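Local coordinates for protein metallo-beta-lactamase (Pseudomonas stutzeri, PDB 4ZEJ) that probably hydrolyses beta-lactam antibiotics to substituted beta-amino acids, using zinc ions bound in its active site, at residues A[74-78]-A[79-83]; A[98-101]-A[102-106]. One frame throughout, in Å; residues are numbered along the deposited sequence.

How the contacts relate
Contact 1 comes first along the chain, in the loop that leaves strand 68-73 and turns into the short helix 79-82; contact 2 follows as the first turns of helix 99-107, straight after strand 95-98. The two strands are parallel neighbours in the seven-stranded mixed sheet, and the elements that leave them pack on each other, with centres about 10 Å apart. Trp77 is the meeting point: its indole and backbone touch Thr101, Leu104 and Leu105 on one side of the helix. Three of the six protein zinc ligands, His76, His78 and Asp80, belong to contact 1. Contact 2 lies farther from the middle of the chain, behind the loop that carries them, and supplies no ligand.

Contact 1 of 2, residues A[74-78]-A[79-83]; sequences STHWH and EDRTA. With ZN (zinc ion), chain D; ZN (zinc ion), chain C.
His78, at the N-cap where loop 74-78 leads into the short helix 79-82, takes Arg81 N on its carbonyl oxygen (2.9 Å from Arg81 N to His78 O), and across the turn the CA of Ser74 has that of Arg81 as its nearest neighbour. The histidines then divide the work on one zinc: His76 binds it through NE2 at 2.2 Å, His78 through ND1 at 2.0 Å. Asp80 turns to the other metal, OD2 lying 2.0 Å from the second zinc. The CG of His76 sits between its backbone N and carbonyl carbon (chi1 72°), which swings the imidazole in over the helix start, where Arg81 CG lies over one ring face, 3.4 Å from His76 CE1; the ring and the Arg81 guanidinium are nearly parallel, 1° apart. This is the HxHxD signature of the metallo-beta-lactamase superfamily, running from His76 to Asp80; His138 completes the protein ligands of the first zinc, Cys157 and His199 those of the second. Second-shell groups hold the ligands in place: His78 NE2 is hydrogen-bonded to Glu172, and Arg81 bends back so that its NH2 reaches Asp80 OD2 at 3.0 Å in a salt bridge, meeting the carboxylate from above its plane. That oxygen serves metal and guanidinium together. Arg81 NH1 goes on to Asp47, which also receives a bond from Thr75 OG1, while Arg81 CD packs against that same hydroxyl oxygen. At the far end of the turn Ser74 OG donates to Arg81 O (2.8 Å between Ser74 OG and Arg81 O). Thr82 turns its hydroxyl toward the carbonyls of the loop, OG1 being 2.9 Å from Trp77 O and nearly as close to His78 O, and its CG2 sits against Ser74 CB and the carbonyl oxygen of His76.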
loop_
_atom_site.group_PDB
_atom_site.type_symbol
_atom_site.label_atom_id
_atom_site.label_comp_id
_atom_site.label_asym_id
_atom_site.label_seq_id
_atom_site.Cartn_x
_atom_site.Cartn_y
_atom_site.Cartn_z
ATOM N N SER A 74 5.002 -4.258 1.636
ATOM C CA SER A 74 3.810 -4.443 0.805
ATOM C C SER A 74 2.589 -4.665 1.703
ATOM O O SER A 74 2.682 -5.351 2.728
ATOM C CB SER A 74 3.979 -5.598 -0.177
ATOM O OG SER A 74 5.012 -5.320 -1.108
ATOM N N THR A 75 1.459 -4.074 1.324
ATOM C CA THR A 75 0.268 -3.996 2.191
ATOM C C THR A 75 -0.794 -5.066 1.918
ATOM O O THR A 75 -1.712 -5.225 2.709
ATOM C CB THR A 75 -0.361 -2.596 2.160
ATOM O OG1 THR A 75 -0.741 -2.261 0.821
ATOM C CG2 THR A 75 0.633 -1.548 2.692
ATOM N N HIS A 76 -0.676 -5.785 0.803
ATOM C CA HIS A 76 -1.310 -7.114 0.649
ATOM C C HIS A 76 -0.617 -7.830 -0.509
ATOM O O HIS A 76 0.290 -7.270 -1.103
ATOM C CB HIS A 76 -2.852 -7.084 0.525
ATOM C CG HIS A 76 -3.372 -6.561 -0.772
ATOM N ND1 HIS A 76 -3.438 -5.215 -1.052
ATOM C CD2 HIS A 76 -3.901 -7.191 -1.842
ATOM C CE1 HIS A 76 -3.957 -5.042 -2.248
ATOM N NE2 HIS A 76 -4.247 -6.223 -2.748
ATOM N N TRP A 77 -1.012 -9.056 -0.817
ATOM C CA TRP A 77 -0.198 -9.904 -1.710
ATOM C C TRP A 77 -0.328 -9.641 -3.211
ATOM O O TRP A 77 0.532 -10.073 -3.980
ATOM C CB TRP A 77 -0.429 -11.379 -1.410
ATOM C CG TRP A 77 -1.730 -11.958 -1.895
ATOM C CD1 TRP A 77 -2.931 -11.928 -1.259
ATOM C CD2 TRP A 77 -1.939 -12.687 -3.114
ATOM N NE1 TRP A 77 -3.880 -12.595 -2.001
ATOM C CE2 TRP A 77 -3.295 -13.071 -3.143
ATOM C CE3 TRP A 77 -1.109 -13.048 -4.184
ATOM C CZ2 TRP A 77 -3.851 -13.792 -4.215
ATOM C CZ3 TRP A 77 -1.658 -13.779 -5.245
ATOM C CH2 TRP A 77 -3.013 -14.139 -5.249
ATOM N N HIS A 78 -1.373 -8.942 -3.643
ATOM C CA HIS A 78 -1.622 -8.803 -5.083
ATOM C C HIS A 78 -0.515 -8.033 -5.788
ATOM O O HIS A 78 0.223 -7.265 -5.162
ATOM C CB HIS A 78 -2.981 -8.160 -5.366
ATOM C CG HIS A 78 -4.142 -9.032 -4.997
ATOM N ND1 HIS A 78 -5.382 -8.533 -4.666
ATOM C CD2 HIS A 78 -4.242 -10.376 -4.892
ATOM C CE1 HIS A 78 -6.205 -9.535 -4.408
ATOM N NE2 HIS A 78 -5.533 -10.662 -4.527
ATOM N N GLU A 79 -0.436 -8.229 -7.101
ATOM C CA GLU A 79 0.675 -7.717 -7.913
ATOM C C GLU A 79 0.845 -6.200 -7.916
ATOM O O GLU A 79 1.981 -5.707 -8.027
ATOM C CB GLU A 79 0.558 -8.214 -9.359
ATOM C CG GLU A 79 0.843 -9.700 -9.500
ATOM C CD GLU A 79 0.730 -10.212 -10.929
ATOM O OE1 GLU A 79 0.910 -9.419 -11.891
ATOM O OE2 GLU A 79 0.481 -11.428 -11.098
ATOM N N ASP A 80 -0.252 -5.453 -7.774
ATOM C CA ASP A 80 -0.141 -3.990 -7.686
ATOM C C ASP A 80 0.589 -3.512 -6.418
ATOM O O ASP A 80 1.003 -2.366 -6.364
ATOM C CB ASP A 80 -1.495 -3.273 -7.853
ATOM C CG ASP A 80 -2.491 -3.594 -6.764
ATOM O OD1 ASP A 80 -2.625 -4.765 -6.408
ATOM O OD2 ASP A 80 -3.177 -2.686 -6.282
ATOM N N ARG A 81 0.755 -4.383 -5.419
ATOM C CA ARG A 81 1.520 -4.076 -4.199
ATOM C C ARG A 81 2.929 -4.700 -4.136
ATOM O O ARG A 81 3.783 -4.228 -3.379
ATOM C CB ARG A 81 0.764 -4.614 -2.980
ATOM C CG ARG A 81 -0.713 -4.296 -2.848
ATOM C CD ARG A 81 -0.968 -2.828 -2.567
ATOM N NE ARG A 81 -1.395 -2.121 -3.753
ATOM C CZ ARG A 81 -1.384 -0.800 -3.922
ATOM N NH1 ARG A 81 -0.923 0.046 -2.989
ATOM N NH2 ARG A 81 -1.837 -0.319 -5.065
ATOM N N THR A 82 3.120 -5.801 -4.854
ATOM C CA THR A 82 4.261 -6.703 -4.700
ATOM C C THR A 82 5.050 -6.980 -5.987
ATOM O O THR A 82 6.059 -7.672 -5.921
ATOM C CB THR A 82 3.791 -8.077 -4.169
ATOM O OG1 THR A 82 2.849 -8.645 -5.089
ATOM C CG2 THR A 82 3.196 -7.955 -2.786
ATOM N N ALA A 83 4.634 -6.437 -7.133
ATOM C CA ALA A 83 5.291 -6.738 -8.426
ATOM C C ALA A 83 6.817 -6.581 -8.394
ATOM O O ALA A 83 7.538 -7.360 -9.018
ATOM C CB ALA A 83 4.712 -5.875 -9.552
HETATM ZN ZN ZN D . -5.752 -6.560 -4.259
HETATM ZN ZN ZN C . -5.004 -2.566 -5.399
HETATM O O HOH W 1 -7.124 -6.809 -6.359
#

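Contact 2 of 2, residues A[98-101]-A[102-106]; sequences TTST and NHLLK
The flat groups that meet between Thr98 and Asn102 are peptide units: Asn102 N faces Thr98 O almost end-on, 2.9 Å from N to O, whereas in the next bond along the helix His103 N is tilted 23° from the carbonyl plane of Thr99. Ser100 O and Thr101 O take the amides of Leu104 and Leu105 in the same way, so four consecutive i to i+4 bonds start helix 99-107 straight from Thr98, its N-cap, where strand 95-98 ends in a beta-alpha-beta unit. Thr101 and Leu105 lie side by side and point the same way. Thr101 has CG2 anti to its own N and OG1 beside that N (chi1 -63°), which sends the methyl along the helix to within 4.2 Å of Leu105 CD1. Leu105 CG also rests 3.4 Å from Thr101 O, covering the carbonyl that the amide of Leu105 already engages. One residue back, Leu104 lays CG at 3.5 Å from Ser100 O, with CD1 near Ser100 OG. The polar ends look elsewhere: Thr101 OG1 is hydrogen-bonded to Asp141, and Asn102 OD1 accepts from Ala113 N while ND2 makes a weak bond to Thr116, tying the helix to the loop that leads to strand 115-117. With the Thr101 hydroxyl turned to Asp141, its methyl is left to join Leu104 and Leu105 in packing on Trp77 of the zinc-ligand loop.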
loop_
_atom_site.group_PDB
_atom_site.type_symbol
_atom_site.label_atom_id
_atom_site.label_comp_id
_atom_site.label_asym_id
_atom_site.label_seq_id
_atom_site.Cartn_x
_atom_site.Cartn_y
_atom_site.Cartn_z
ATOM N N THR A 98 3.822 -9.076 5.762
ATOM C CA THR A 98 3.328 -9.837 6.917
ATOM C C THR A 98 3.400 -11.342 6.658
ATOM O O THR A 98 3.538 -11.782 5.510
ATOM C CB THR A 98 1.867 -9.523 7.261
ATOM O OG1 THR A 98 1.028 -9.896 6.155
ATOM C CG2 THR A 98 1.684 -8.046 7.598
ATOM N N THR A 99 3.293 -12.107 7.745
ATOM C CA THR A 99 3.169 -13.567 7.703
ATOM C C THR A 99 2.094 -14.014 6.712
ATOM O O THR A 99 2.348 -14.873 5.857
ATOM C CB THR A 99 2.825 -14.119 9.111
ATOM O OG1 THR A 99 3.827 -13.691 10.040
ATOM C CG2 THR A 99 2.764 -15.642 9.127
ATOM N N SER A 100 0.908 -13.420 6.825
ATOM C CA SER A 100 -0.225 -13.799 5.978
ATOM C C SER A 100 0.045 -13.467 4.507
ATOM O O SER A 100 -0.194 -14.293 3.639
ATOM C CB SER A 100 -1.513 -13.120 6.444
ATOM O OG SER A 100 -2.621 -13.551 5.666
ATOM N N THR A 101 0.555 -12.265 4.243
ATOM C CA THR A 101 0.919 -11.866 2.889
ATOM C C THR A 101 1.989 -12.767 2.258
ATOM O O THR A 101 1.823 -13.203 1.122
ATOM C CB THR A 101 1.371 -10.400 2.854
ATOM O OG1 THR A 101 0.263 -9.584 3.245
ATOM C CG2 THR A 101 1.859 -9.992 1.471
ATOM N N ASN A 102 3.066 -13.037 2.993
ATOM C CA ASN A 102 4.114 -13.953 2.507
ATOM C C ASN A 102 3.601 -15.377 2.249
ATOM O O ASN A 102 4.011 -16.003 1.265
ATOM C CB ASN A 102 5.337 -13.979 3.447
ATOM C CG ASN A 102 6.531 -13.200 2.903
ATOM O OD1 ASN A 102 6.447 -12.479 1.904
ATOM N ND2 ASN A 102 7.669 -13.355 3.567
ATOM N N HIS A 103 2.708 -15.873 3.111
ATOM C CA HIS A 103 2.053 -17.178 2.889
ATOM C C HIS A 103 1.264 -17.198 1.583
ATOM O O HIS A 103 1.356 -18.146 0.799
ATOM C CB HIS A 103 1.120 -17.533 4.057
ATOM C CG HIS A 103 0.400 -18.833 3.883
ATOM N ND1 HIS A 103 1.024 -20.054 4.027
ATOM C CD2 HIS A 103 -0.894 -19.107 3.580
ATOM C CE1 HIS A 103 0.151 -21.024 3.818
ATOM N NE2 HIS A 103 -1.021 -20.477 3.543
ATOM N N LEU A 104 0.497 -16.138 1.348
ATOM C CA LEU A 104 -0.289 -16.021 0.121
ATOM C C LEU A 104 0.575 -15.865 -1.128
ATOM O O LEU A 104 0.222 -16.405 -2.173
ATOM C CB LEU A 104 -1.311 -14.877 0.230
ATOM C CG LEU A 104 -2.495 -15.204 1.149
ATOM C CD1 LEU A 104 -3.222 -13.938 1.589
ATOM C CD2 LEU A 104 -3.465 -16.172 0.488
ATOM N N LEU A 105 1.700 -15.151 -1.023
ATOM C CA LEU A 105 2.634 -15.064 -2.148
ATOM C C LEU A 105 3.159 -16.466 -2.512
ATOM O O LEU A 105 3.095 -16.876 -3.679
ATOM C CB LEU A 105 3.790 -14.111 -1.849
ATOM C CG LEU A 105 3.391 -12.626 -1.835
ATOM C CD1 LEU A 105 4.500 -11.802 -1.197
ATOM C CD2 LEU A 105 3.057 -12.121 -3.236
ATOM N N LYS A 106 3.629 -17.200 -1.513
ATOM C CA LYS A 106 4.166 -18.553 -1.750
ATOM C C LYS A 106 3.121 -19.506 -2.349
ATOM O O LYS A 106 3.402 -20.196 -3.336
ATOM C CB LYS A 106 4.767 -19.122 -0.465
ATOM C CG LYS A 106 6.040 -18.414 -0.033
ATOM C CD LYS A 106 6.618 -19.004 1.247
ATOM C CE LYS A 106 7.042 -17.916 2.225
ATOM N NZ LYS A 106 7.820 -18.496 3.360
#